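Local coordinates for nitroreductase family protein (Sphingopyxis sp., PDB 7DP2) that probably uses flavin mononucleotide and NADPH to reduce nitro groups, including those of dinitroaniline herbicides, at residues 136-141 against 155-160. The protein carries 1 engineered substitution. Residues are numbered along the deposited sequence; the frame is centred on the assembly and turned at random.
Sequences VMLFLH and GMWLQS
Leu138 and Leu140 of the strand meet Trp157 and Leu158 of the helix in the alpha+beta core of the nitroreductase fold, where helix 148-167 packs on the antiparallel sheet. The segment axes run nearly antiparallel, at 161° and 10.7 Å apart at closest, a spacing that apolar side chains bridge.

Trp157 can be followed outward. Its CB leaves the helix toward the strand, and chi1 of 176° sets CG anti to the backbone N, which carries the six-membered ring forward between the two leucines. CE3 is the first ring atom to reach Leu140, lying 4.1 Å from both CD1 and CD2 of that residue. CZ3 comes next, 4.0 Å from Leu140 CD1 and as close to Leu138 CD2. CH2, further round, turns to Leu138, at 3.9 Å from CD2. Leu138 CD2 and Leu140 CD1 both approach the indole obliquely, and the ring also stacks on Trp53.

Leu158 adds the second row: its CB bond does not aim at the strand, yet CD1 lies 4.0 Å from Leu140 CD2. All four side chains are buried, and Leu201 of strand 195-204 touches both Leu138 and Leu158.

On another side of the helix, Met156 touches FMN, while Gln159 NE2 hydrogen-bonds Ser160 OG of the second subunit and Ser160 OG hydrogen-bonds Gln159 NE2 of that subunit in return, so the same helix turn that packs on the sheet also lies at the dimer interface. There Met156 O accepts from Ser160 N and, at 2.7 Å, from Ser160 OG.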
loop_
_atom_site.group_PDB
_atom_site.type_symbol
_atom_site.label_atom_id
_atom_site.label_comp_id
_atom_site.label_asym_id
_atom_site.label_seq_id
_atom_site.Cartn_x
_atom_site.Cartn_y
_atom_site.Cartn_z
ATOM N N VAL A 136 -11.375 9.441 -16.272
ATOM C CA VAL A 136 -11.800 9.327 -14.895
ATOM C C VAL A 136 -10.614 9.549 -13.988
ATOM O O VAL A 136 -9.531 9.018 -14.223
ATOM C CB VAL A 136 -12.424 7.967 -14.612
ATOM C CG1 VAL A 136 -12.544 7.736 -13.121
ATOM C CG2 VAL A 136 -13.777 7.847 -15.316
ATOM N N MET A 137 -10.820 10.348 -12.954
ATOM C CA MET A 137 -9.793 10.583 -11.968
ATOM C C MET A 137 -10.283 10.151 -10.591
ATOM O O MET A 137 -11.364 10.545 -10.153
ATOM C CB MET A 137 -9.370 12.057 -11.955
ATOM C CG MET A 137 -8.543 12.399 -10.739
ATOM S SD MET A 137 -6.964 11.529 -10.616
ATOM C CE MET A 137 -6.191 12.072 -12.137
ATOM N N LEU A 138 -9.495 9.305 -9.936
ATOM C CA LEU A 138 -9.829 8.833 -8.599
ATOM C C LEU A 138 -9.068 9.638 -7.554
ATOM O O LEU A 138 -7.852 9.740 -7.596
ATOM C CB LEU A 138 -9.497 7.345 -8.441
ATOM C CG LEU A 138 -9.678 6.821 -7.008
ATOM C CD1 LEU A 138 -11.074 6.392 -6.746
ATOM C CD2 LEU A 138 -8.746 5.710 -6.690
ATOM N N PHE A 139 -9.793 10.164 -6.584
ATOM C CA PHE A 139 -9.163 10.876 -5.496
ATOM C C PHE A 139 -9.271 10.071 -4.203
ATOM O O PHE A 139 -10.369 9.879 -3.648
ATOM C CB PHE A 139 -9.785 12.263 -5.357
ATOM C CG PHE A 139 -9.372 13.213 -6.453
ATOM C CD1 PHE A 139 -8.069 13.698 -6.503
ATOM C CD2 PHE A 139 -10.268 13.600 -7.446
ATOM C CE1 PHE A 139 -7.670 14.571 -7.517
ATOM C CE2 PHE A 139 -9.878 14.466 -8.461
ATOM C CZ PHE A 139 -8.569 14.951 -8.502
ATOM N N LEU A 140 -8.115 9.586 -3.750
ATOM C CA LEU A 140 -8.013 8.806 -2.516
ATOM C C LEU A 140 -7.716 9.714 -1.345
ATOM O O LEU A 140 -6.758 10.472 -1.358
ATOM C CB LEU A 140 -6.938 7.717 -2.640
ATOM C CG LEU A 140 -6.483 6.889 -1.425
ATOM C CD1 LEU A 140 -7.665 6.270 -0.665
ATOM C CD2 LEU A 140 -5.549 5.781 -1.878
ATOM N N HIS A 141 -8.574 9.658 -0.342
ATOM C CA HIS A 141 -8.429 10.496 0.835
ATOM C C HIS A 141 -8.869 9.757 2.088
ATOM O O HIS A 141 -9.396 8.643 2.006
ATOM C CB HIS A 141 -9.238 11.772 0.658
ATOM C CG HIS A 141 -10.655 11.526 0.273
ATOM N ND1 HIS A 141 -11.680 11.478 1.186
ATOM C CD2 HIS A 141 -11.231 11.331 -0.947
ATOM C CE1 HIS A 141 -12.829 11.265 0.559
ATOM N NE2 HIS A 141 -12.575 11.176 -0.739
ATOM N N GLY A 155 -2.352 2.315 0.836
ATOM C CA GLY A 155 -1.506 1.745 -0.198
ATOM C C GLY A 155 -2.030 0.374 -0.621
ATOM O O GLY A 155 -2.170 0.079 -1.815
ATOM N N MET A 156 -2.346 -0.454 0.365
ATOM C CA MET A 156 -2.797 -1.815 0.088
ATOM C C MET A 156 -4.049 -1.827 -0.744
ATOM O O MET A 156 -4.176 -2.621 -1.664
ATOM C CB MET A 156 -3.038 -2.575 1.382
ATOM C CG MET A 156 -1.782 -2.731 2.165
ATOM S SD MET A 156 -2.119 -3.284 3.834
ATOM C CE MET A 156 -0.660 -2.677 4.702
ATOM N N TRP A 157 -4.970 -0.925 -0.425
ATOM C CA TRP A 157 -6.194 -0.799 -1.205
ATOM C C TRP A 157 -5.885 -0.230 -2.601
ATOM O O TRP A 157 -6.424 -0.678 -3.597
ATOM C CB TRP A 157 -7.214 0.073 -0.481
ATOM C CG TRP A 157 -8.453 0.322 -1.295
ATOM C CD1 TRP A 157 -9.527 -0.496 -1.394
ATOM C CD2 TRP A 157 -8.734 1.451 -2.135
ATOM N NE1 TRP A 157 -10.468 0.043 -2.223
ATOM C CE2 TRP A 157 -10.011 1.245 -2.695
ATOM C CE3 TRP A 157 -8.030 2.608 -2.476
ATOM C CZ2 TRP A 157 -10.610 2.152 -3.575
ATOM C CZ3 TRP A 157 -8.628 3.521 -3.346
ATOM C CH2 TRP A 157 -9.896 3.280 -3.895
ATOM N N LEU A 158 -5.020 0.769 -2.659
ATOM C CA LEU A 158 -4.709 1.395 -3.924
ATOM C C LEU A 158 -4.055 0.386 -4.885
ATOM O O LEU A 158 -4.467 0.255 -6.037
ATOM C CB LEU A 158 -3.793 2.618 -3.701
ATOM C CG LEU A 158 -3.656 3.472 -4.968
ATOM C CD1 LEU A 158 -5.015 3.968 -5.415
ATOM C CD2 LEU A 158 -2.697 4.627 -4.778
ATOM N N GLN A 159 -3.070 -0.360 -4.394
ATOM C CA GLN A 159 -2.404 -1.337 -5.235
ATOM C C GLN A 159 -3.365 -2.410 -5.727
ATOM O O GLN A 159 -3.263 -2.865 -6.860
ATOM C CB GLN A 159 -1.238 -1.982 -4.500
ATOM C CG GLN A 159 -0.609 -3.179 -5.213
ATOM C CD GLN A 159 0.175 -2.802 -6.474
ATOM O OE1 GLN A 159 -0.126 -1.820 -7.173
ATOM N NE2 GLN A 159 1.206 -3.572 -6.746
ATOM N N SER A 160 -4.302 -2.813 -4.876
ATOM C CA SER A 160 -5.330 -3.757 -5.301
ATOM C C SER A 160 -6.086 -3.201 -6.523
ATOM O O SER A 160 -6.253 -3.874 -7.550
ATOM C CB SER A 160 -6.281 -4.030 -4.158
ATOM O OG SER A 160 -5.576 -4.541 -3.035
#